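Local coordinates for protein catalase (Bacillus pumilus, PDB 4QOL) that breaks down hydrogen peroxide to water and dioxygen at a heme and probably also oxidises phenolic substrates in a peroxidase-like reaction, at residues F67-M73 with Q293-R297; V91-F95 with R297-N301; E193-S197 with W218-I224. All blocks are in the same frame, centred on the assembly; numbering follows the deposited sequence.

Contact 1 (F67-M73 with Q293-R297). With NA (sodium ion), chain I.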
# COMPACT_ATOMS: atom_id res chain seq x y z
N PHE A 67 -19.92 1.25 29.92
CA PHE A 67 -21.18 1.94 29.95
C PHE A 67 -22.27 1.13 30.67
O PHE A 67 -22.43 -0.03 30.41
CB PHE A 67 -21.67 2.23 28.52
CG PHE A 67 -23.01 2.92 28.51
CD1 PHE A 67 -23.07 4.29 28.70
CD2 PHE A 67 -24.18 2.23 28.27
CE1 PHE A 67 -24.27 4.96 28.71
CE2 PHE A 67 -25.39 2.90 28.26
CZ PHE A 67 -25.43 4.25 28.51
N GLU A 68 -22.94 1.76 31.63
CA GLU A 68 -24.03 1.12 32.38
C GLU A 68 -25.34 1.85 32.20
O GLU A 68 -25.43 3.04 32.47
CB GLU A 68 -23.68 1.08 33.89
CG GLU A 68 -24.73 0.31 34.69
CD GLU A 68 -24.29 0.01 36.10
OE1 GLU A 68 -23.08 0.14 36.39
OE2 GLU A 68 -25.14 -0.35 36.91
N VAL A 69 -26.37 1.10 31.86
CA VAL A 69 -27.70 1.62 31.70
C VAL A 69 -28.29 1.91 33.07
O VAL A 69 -28.28 1.03 33.97
CB VAL A 69 -28.62 0.64 30.96
CG1 VAL A 69 -30.07 1.14 30.89
CG2 VAL A 69 -28.07 0.40 29.55
N GLU A 70 -28.81 3.12 33.20
CA GLU A 70 -29.65 3.48 34.37
C GLU A 70 -31.15 3.34 34.08
O GLU A 70 -31.89 2.82 34.89
CB GLU A 70 -29.34 4.91 34.84
CG GLU A 70 -30.14 5.23 36.11
CD GLU A 70 -29.82 6.56 36.74
OE1 GLU A 70 -30.65 7.02 37.58
OE2 GLU A 70 -28.77 7.13 36.44
N ASN A 71 -31.59 3.81 32.92
CA ASN A 71 -32.98 3.70 32.52
C ASN A 71 -33.08 2.95 31.21
O ASN A 71 -32.53 3.39 30.20
CB ASN A 71 -33.59 5.08 32.37
CG ASN A 71 -33.60 5.84 33.68
OD1 ASN A 71 -34.08 5.30 34.68
ND2 ASN A 71 -33.01 7.00 33.72
N SER A 72 -33.79 1.84 31.20
CA SER A 72 -33.92 1.07 29.98
C SER A 72 -34.71 1.85 28.93
O SER A 72 -35.57 2.71 29.25
CB SER A 72 -34.48 -0.32 30.27
OG SER A 72 -35.81 -0.16 30.57
N MET A 73 -34.33 1.65 27.67
CA MET A 73 -34.84 2.51 26.61
C MET A 73 -35.72 1.73 25.68
O MET A 73 -36.01 2.15 24.58
CB MET A 73 -33.64 3.16 25.84
CG MET A 73 -32.94 4.25 26.60
SD MET A 73 -33.98 5.72 26.77
CE MET A 73 -33.95 5.84 28.54
N GLN A 293 -33.26 13.31 28.76
CA GLN A 293 -33.72 12.11 29.44
C GLN A 293 -32.50 11.26 29.73
O GLN A 293 -31.79 10.91 28.79
CB GLN A 293 -34.70 11.33 28.56
CG GLN A 293 -35.91 12.15 28.17
CD GLN A 293 -36.99 11.31 27.60
OE1 GLN A 293 -37.33 10.26 28.17
NE2 GLN A 293 -37.55 11.74 26.48
N LYS A 294 -32.26 10.90 31.00
CA LYS A 294 -31.06 10.19 31.38
C LYS A 294 -31.11 8.74 30.92
O LYS A 294 -32.14 8.07 31.08
CB LYS A 294 -30.81 10.26 32.88
CG LYS A 294 -29.38 9.85 33.25
CD LYS A 294 -29.20 10.03 34.74
CE LYS A 294 -27.75 9.85 35.12
NZ LYS A 294 -27.63 9.73 36.57
N VAL A 295 -29.99 8.27 30.30
CA VAL A 295 -29.88 6.88 29.86
C VAL A 295 -28.98 6.06 30.75
O VAL A 295 -29.34 4.95 31.18
CB VAL A 295 -29.45 6.78 28.40
CG1 VAL A 295 -29.34 5.31 27.99
CG2 VAL A 295 -30.39 7.59 27.54
N GLY A 296 -27.79 6.58 31.02
CA GLY A 296 -26.82 5.84 31.76
C GLY A 296 -25.51 6.55 31.85
O GLY A 296 -25.45 7.79 31.66
N ARG A 297 -24.51 5.81 32.29
CA ARG A 297 -23.24 6.43 32.59
C ARG A 297 -22.07 5.62 32.06
O ARG A 297 -22.05 4.39 32.15
CB ARG A 297 -23.03 6.60 34.12
CG ARG A 297 -21.72 7.29 34.53
CD ARG A 297 -21.74 7.34 36.05
NE ARG A 297 -20.77 8.17 36.74
CZ ARG A 297 -20.92 9.45 37.10
NH1 ARG A 297 -21.95 10.19 36.72
NH2 ARG A 297 -19.93 10.03 37.77
NA NA I . -37.06 0.30 32.38
O HOH W 1 -36.91 2.50 31.96
O HOH W 2 -37.63 0.91 34.26
O HOH W 3 -37.15 -1.54 32.79
O HOH W 4 -38.85 0.09 31.54

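Contact 2 (V91-F95 with R297-N301). With HEM (protoporphyrin IX containing Fe), chain E.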
# COMPACT_ATOMS: atom_id res chain seq x y z
N VAL A 91 -16.58 -0.36 26.47
CA VAL A 91 -16.35 0.68 25.46
C VAL A 91 -14.85 0.89 25.26
O VAL A 91 -14.05 0.60 26.13
CB VAL A 91 -17.00 2.06 25.76
CG1 VAL A 91 -18.52 1.96 25.82
CG2 VAL A 91 -16.51 2.69 27.07
N PHE A 92 -14.54 1.35 24.07
CA PHE A 92 -13.32 2.07 23.77
C PHE A 92 -13.64 3.45 23.27
O PHE A 92 -14.51 3.58 22.41
CB PHE A 92 -12.44 1.32 22.73
CG PHE A 92 -11.15 2.03 22.43
CD1 PHE A 92 -10.13 2.02 23.36
CD2 PHE A 92 -10.99 2.70 21.25
CE1 PHE A 92 -8.93 2.75 23.11
CE2 PHE A 92 -9.80 3.41 21.00
CZ PHE A 92 -8.78 3.39 21.89
N VAL A 93 -12.85 4.45 23.71
CA VAL A 93 -13.14 5.87 23.42
C VAL A 93 -11.88 6.54 22.96
O VAL A 93 -10.83 6.34 23.55
CB VAL A 93 -13.69 6.64 24.68
CG1 VAL A 93 -13.80 8.13 24.38
CG2 VAL A 93 -15.01 5.98 25.14
N ARG A 94 -11.97 7.26 21.86
CA ARG A 94 -10.85 8.13 21.44
C ARG A 94 -11.31 9.61 21.40
O ARG A 94 -12.36 9.92 20.83
CB ARG A 94 -10.29 7.74 20.09
CG ARG A 94 -9.04 8.52 19.68
CD ARG A 94 -8.37 7.88 18.45
NE ARG A 94 -7.21 8.64 17.95
CZ ARG A 94 -7.27 9.74 17.20
NH1 ARG A 94 -8.39 10.30 16.89
NH2 ARG A 94 -6.13 10.29 16.78
N PHE A 95 -10.51 10.46 22.04
CA PHE A 95 -10.70 11.94 22.04
C PHE A 95 -9.69 12.49 21.14
O PHE A 95 -8.57 11.90 21.01
CB PHE A 95 -10.53 12.50 23.46
CG PHE A 95 -11.54 11.96 24.46
CD1 PHE A 95 -12.88 12.30 24.44
CD2 PHE A 95 -11.10 11.08 25.46
CE1 PHE A 95 -13.75 11.82 25.42
CE2 PHE A 95 -11.97 10.59 26.43
CZ PHE A 95 -13.28 10.94 26.40
N ARG A 297 -24.51 5.81 32.29
CA ARG A 297 -23.24 6.43 32.59
C ARG A 297 -22.07 5.62 32.06
O ARG A 297 -22.05 4.39 32.15
CB ARG A 297 -23.03 6.60 34.12
CG ARG A 297 -21.72 7.29 34.53
CD ARG A 297 -21.74 7.34 36.05
NE ARG A 297 -20.77 8.17 36.74
CZ ARG A 297 -20.92 9.45 37.10
NH1 ARG A 297 -21.95 10.19 36.72
NH2 ARG A 297 -19.93 10.03 37.77
N MET A 298 -21.14 6.34 31.45
CA MET A 298 -19.89 5.76 30.93
C MET A 298 -18.69 6.20 31.79
O MET A 298 -18.48 7.39 32.05
CB MET A 298 -19.65 6.21 29.48
CG MET A 298 -18.30 5.73 28.93
SD MET A 298 -18.16 6.14 27.16
CE MET A 298 -17.86 7.90 27.20
N THR A 299 -17.92 5.23 32.23
CA THR A 299 -16.74 5.46 33.05
C THR A 299 -15.55 4.92 32.29
O THR A 299 -15.55 3.75 31.88
CB THR A 299 -16.86 4.75 34.41
OG1 THR A 299 -18.06 5.21 35.03
CG2 THR A 299 -15.70 5.04 35.29
N LEU A 300 -14.53 5.74 32.15
CA LEU A 300 -13.28 5.28 31.54
C LEU A 300 -12.24 4.93 32.60
O LEU A 300 -11.85 5.81 33.40
CB LEU A 300 -12.74 6.37 30.61
CG LEU A 300 -13.72 6.78 29.50
CD1 LEU A 300 -13.04 7.79 28.60
CD2 LEU A 300 -14.23 5.57 28.73
N ASN A 301 -11.80 3.67 32.58
CA ASN A 301 -11.05 3.13 33.72
C ASN A 301 -9.76 2.35 33.36
O ASN A 301 -9.15 1.75 34.23
CB ASN A 301 -11.95 2.28 34.59
CG ASN A 301 -12.50 1.06 33.87
OD1 ASN A 301 -12.07 0.72 32.78
ND2 ASN A 301 -13.46 0.39 34.49
CHA HEM E . -12.47 11.28 11.99
CHB HEM E . -14.67 12.27 7.78
CHC HEM E . -17.96 15.07 10.25
CHD HEM E . -16.08 13.40 14.40
C1A HEM E . -12.77 11.35 10.63
C2A HEM E . -12.00 10.74 9.58
C3A HEM E . -12.63 11.02 8.41
C4A HEM E . -13.77 11.78 8.72
CMA HEM E . -12.34 10.59 7.00
CAA HEM E . -10.77 9.92 9.80
CBA HEM E . -11.26 8.60 10.44
CGA HEM E . -10.17 7.60 10.54
O1A HEM E . -10.37 6.60 11.26
O2A HEM E . -9.13 7.69 9.85
C1B HEM E . -15.74 13.14 8.14
C2B HEM E . -16.63 13.69 7.17
C3B HEM E . -17.54 14.48 7.83
C4B HEM E . -17.24 14.37 9.26
CMB HEM E . -16.55 13.42 5.69
CAB HEM E . -18.67 15.24 7.30
CBB HEM E . -19.10 14.98 6.06
C1C HEM E . -17.73 14.84 11.61
C2C HEM E . -18.64 15.16 12.60
C3C HEM E . -18.09 14.71 13.76
C4C HEM E . -16.88 14.04 13.49
CMC HEM E . -19.91 15.95 12.37
CAC HEM E . -18.73 14.73 15.04
CBC HEM E . -20.06 14.72 15.05
C1D HEM E . -14.93 12.69 14.01
C2D HEM E . -14.05 12.09 15.01
C3D HEM E . -13.02 11.52 14.37
C4D HEM E . -13.29 11.77 12.96
CMD HEM E . -14.31 12.17 16.49
CAD HEM E . -11.86 10.76 14.96
CBD HEM E . -12.38 9.33 15.24
CGD HEM E . -11.21 8.63 15.86
O1D HEM E . -11.02 8.80 17.06
O2D HEM E . -10.44 7.89 15.18
NA HEM E . -13.89 11.97 10.09
NB HEM E . -16.16 13.58 9.34
NC HEM E . -16.70 14.10 12.14
ND HEM E . -14.46 12.48 12.79
FE HEM E . -15.28 13.01 11.14

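Contact 3 (E193-S197 with W218-I224)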
# COMPACT_ATOMS: atom_id res chain seq x y z
N GLU A 193 -12.94 17.30 31.12
CA GLU A 193 -13.84 18.40 31.56
C GLU A 193 -14.50 19.04 30.35
O GLU A 193 -14.32 20.23 30.04
CB GLU A 193 -13.02 19.43 32.36
CG GLU A 193 -12.46 18.87 33.67
CD GLU A 193 -11.61 19.88 34.43
OE1 GLU A 193 -10.36 19.76 34.45
OE2 GLU A 193 -12.20 20.79 35.02
N MET A 194 -15.20 18.20 29.59
CA MET A 194 -15.60 18.50 28.23
C MET A 194 -16.94 17.84 27.93
O MET A 194 -17.19 16.73 28.41
CB MET A 194 -14.54 17.90 27.30
CG MET A 194 -14.71 18.18 25.86
SD MET A 194 -13.35 17.48 24.85
CE MET A 194 -13.79 15.75 24.70
N ARG A 195 -17.76 18.55 27.17
CA ARG A 195 -19.04 18.08 26.67
C ARG A 195 -18.85 17.00 25.60
O ARG A 195 -17.76 16.90 25.02
CB ARG A 195 -19.72 19.28 26.02
CG ARG A 195 -21.16 19.15 25.67
CD ARG A 195 -21.63 20.36 24.88
NE ARG A 195 -21.30 21.65 25.50
CZ ARG A 195 -22.12 22.39 26.26
NH1 ARG A 195 -23.35 22.01 26.49
NH2 ARG A 195 -21.70 23.55 26.76
N GLY A 196 -19.89 16.16 25.41
CA GLY A 196 -19.94 15.30 24.24
C GLY A 196 -21.30 15.37 23.59
O GLY A 196 -22.30 15.62 24.26
N SER A 197 -21.34 15.21 22.24
CA SER A 197 -22.55 15.36 21.48
C SER A 197 -22.58 14.32 20.34
O SER A 197 -21.60 14.16 19.68
CB SER A 197 -22.62 16.75 20.88
OG SER A 197 -22.49 17.75 21.89
N TRP A 218 -23.50 13.90 26.05
CA TRP A 218 -22.67 13.40 27.14
C TRP A 218 -22.35 14.57 28.10
O TRP A 218 -21.81 15.61 27.66
CB TRP A 218 -21.34 12.87 26.59
CG TRP A 218 -21.37 11.65 25.72
CD1 TRP A 218 -21.13 11.59 24.35
CD2 TRP A 218 -21.56 10.29 26.14
NE1 TRP A 218 -21.18 10.28 23.91
CE2 TRP A 218 -21.41 9.46 24.99
CE3 TRP A 218 -21.78 9.67 27.39
CZ2 TRP A 218 -21.49 8.06 25.06
CZ3 TRP A 218 -21.91 8.26 27.43
CH2 TRP A 218 -21.76 7.48 26.27
N ARG A 219 -22.66 14.39 29.37
CA ARG A 219 -22.38 15.39 30.43
C ARG A 219 -21.27 14.91 31.39
O ARG A 219 -21.41 13.87 32.06
CB ARG A 219 -23.64 15.67 31.24
CG ARG A 219 -24.41 16.74 30.54
CD ARG A 219 -25.87 16.84 30.96
NE ARG A 219 -26.12 16.93 32.38
CZ ARG A 219 -27.36 17.03 32.89
NH1 ARG A 219 -28.43 17.08 32.09
NH2 ARG A 219 -27.51 17.13 34.21
N PRO A 220 -20.15 15.63 31.41
CA PRO A 220 -19.02 15.20 32.19
C PRO A 220 -19.24 15.25 33.68
O PRO A 220 -19.65 16.27 34.21
CB PRO A 220 -17.95 16.20 31.81
CG PRO A 220 -18.70 17.43 31.38
CD PRO A 220 -19.92 16.93 30.74
N SER A 221 -18.89 14.17 34.35
CA SER A 221 -18.91 14.16 35.81
C SER A 221 -17.94 15.17 36.35
O SER A 221 -18.15 15.72 37.44
CB SER A 221 -18.54 12.78 36.34
OG SER A 221 -17.21 12.42 35.99
N GLU A 222 -16.87 15.47 35.60
CA GLU A 222 -15.87 16.45 36.01
C GLU A 222 -16.24 17.93 35.69
O GLU A 222 -15.47 18.82 36.04
CB GLU A 222 -14.49 16.13 35.40
CG GLU A 222 -13.95 14.75 35.78
CD GLU A 222 -13.58 14.60 37.23
OE1 GLU A 222 -13.35 15.62 37.90
OE2 GLU A 222 -13.52 13.47 37.73
N GLY A 223 -17.41 18.17 35.10
CA GLY A 223 -17.87 19.51 34.74
C GLY A 223 -17.27 19.93 33.45
O GLY A 223 -16.24 19.36 33.06
N ILE A 224 -17.85 20.93 32.79
CA ILE A 224 -17.26 21.54 31.62
C ILE A 224 -16.31 22.66 32.03
O ILE A 224 -16.70 23.58 32.76
CB ILE A 224 -18.36 22.10 30.70
CG1 ILE A 224 -19.14 20.93 30.11
CG2 ILE A 224 -17.78 23.03 29.62
CD1 ILE A 224 -20.48 21.29 29.50
O HOH W 5 -14.65 21.30 35.49

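Contact 1 (F67-M73 with Q293-R297)
Lys-294 stretches out to meet Glu-70, its NZ lying 2.8 Å from Glu-70 OE2 in a salt bridge on the syn lone pair. Both chains are extended, and Glu-70 starts with CG anti to its backbone N (chi1 -176°), which sends the carboxylate toward Lys-294, the two side chains crossing obliquely. Beside it Asn-71 ND2 donates to Lys-294 O at 3.0 Å; the bond is nearly straight, with the acceptor close to the amide plane but the donor well above the carbonyl plane. Val-295 O is gripped twice, by Glu-70 N (2.8 Å) on an in-plane lone pair and by Asn-71 N (3.1 Å) from above the plane. Beyond the strand end, these two bonds prolong the antiparallel pairing of strands 60-69 and 293-302 in the catalase beta-barrel, where Glu-68 and Arg-297 bond both ways. Val-295 and Gly-296, both facing Leu-261 of strand 258-267, form a classic beta bulge. A side chain on Gly-296 would clash with Glu-68 O and Phe-67 CZ. On the buried side Val-295 divides its methyls: CG1 meets Met-73 CG at 4.0 Å and touches the edge of the Phe-67 ring at CZ (4.1 Å), while CG2 lies against the sulfur and methyl of Met-73, brought there by bends at chi2 and chi3. Ser-72 points away and binds a sodium ion through OG (2.2 Å), with Glu-85 and four waters.

Contact 2 (V91-F95 with R297-N301)
Met-298 reaches from its strand toward Val-91 and Val-93, and each part of its chain has a neighbour. CB rests against Trp-218 CZ3 at 3.7 Å. CG, anti to the backbone N (chi1 175°), comes within 4.0 Å of Val-91 CG2. The sulfur touches both valines from one side, SD being 3.7 Å from Val-93 CG2 and 3.8 Å from Val-91 CG2. A bend at chi3 sets the methyl CE off to one side, still near Val-93 CG2; the valine and methionine meet tip to tip. Strands 88-96 and 293-302 are not paired here: both border strand 60-69 in the antiparallel catalase beta-barrel, and their segments cross at 77° with axes 8.6 Å apart, so the contact is made by side chains alone and is wholly apolar. Leu-300 supplies the other half of it. Its CD2 lies 3.7 Å from Val-93 CG2, the two side chains crossing at about a right angle, and its CD1 meets the edge of the Phe-95 ring at CE2 (3.7 Å). One face of that ring is covered by Val-93 CG1 near its rim, and Phe-114 meets it edge-to-face. The alternate residues of strand 88-96 point away from this core. Among them Arg-94, extended from CG to NE, donates from NH1 to the heme propionate oxygen O1D at 3.0 Å, the acceptor lying at the edge of the guanidinium; Arg-54, Gln-344 and Arg-347 also bond to the heme, and the same NH1 is shared with the carbonyl oxygen of His-57.

Contact 3 (E193-S197 with W218-I224)
Gly-196 and Trp-218 hold the tight end of this contact as an antiparallel hydrogen-bonded pair, with Trp-218 N to Gly-196 O at 2.8 Å and the return bond from Gly-196 N to Trp-218 O at 3.0 Å. The indole turns its edge, at CD1, toward Gly-196 C, so close that a CB on Gly-196 would clash with the ring. Beyond them the Pro-220 ring presses on the backbone of Met-194, CG lying 3.4 Å from Met-194 O. Farther out the segments meet through side-chain packing and a water. Ile-224 CD1 sits 3.7 Å above the guanidinium plane of Arg-195, over its centre, reached through the bend at chi3 (-51°) in the arginine; the charge itself is paired with Glu-185. Replacing Arg-195 by an alanine would probably uncover the end of Ile-224 and leave Glu-185 without its mate. At the solvent side Glu-193 CG touches Glu-222 CB, and a water links Glu-193 OE2 to Glu-222 O, while Asn-190 and Arg-225 take the carboxylate of Glu-193. A type I turn from Pro-220 to Gly-223 returns the chain past Glu-193, beyond the antiparallel pairing of short strand 196-197 with the end of strand 211-220 in the catalase beta-barrel.

From the N terminus, the chain first passes 67-73 and 91-95, two successive strand segments whose partners come some 200 residues later. Between them and those partners lies contact 3, which closes a short loop between 193-197 and 218-224 and is nested inside the loops of both others. Strand 293-302 then closes contact 1 with 293-297 and, directly after, contact 2 with 297-301; the two loops end on the same strand and overlap, sharing Arg-297. Contact 1 joins neighbouring strands near the sodium site, contact 2 packs the barrel interior, with the heme on the other face of strand 88-96, and contact 3 lies next to both: Met-194 packs on Phe-95, and Ser-221 touches Arg-297.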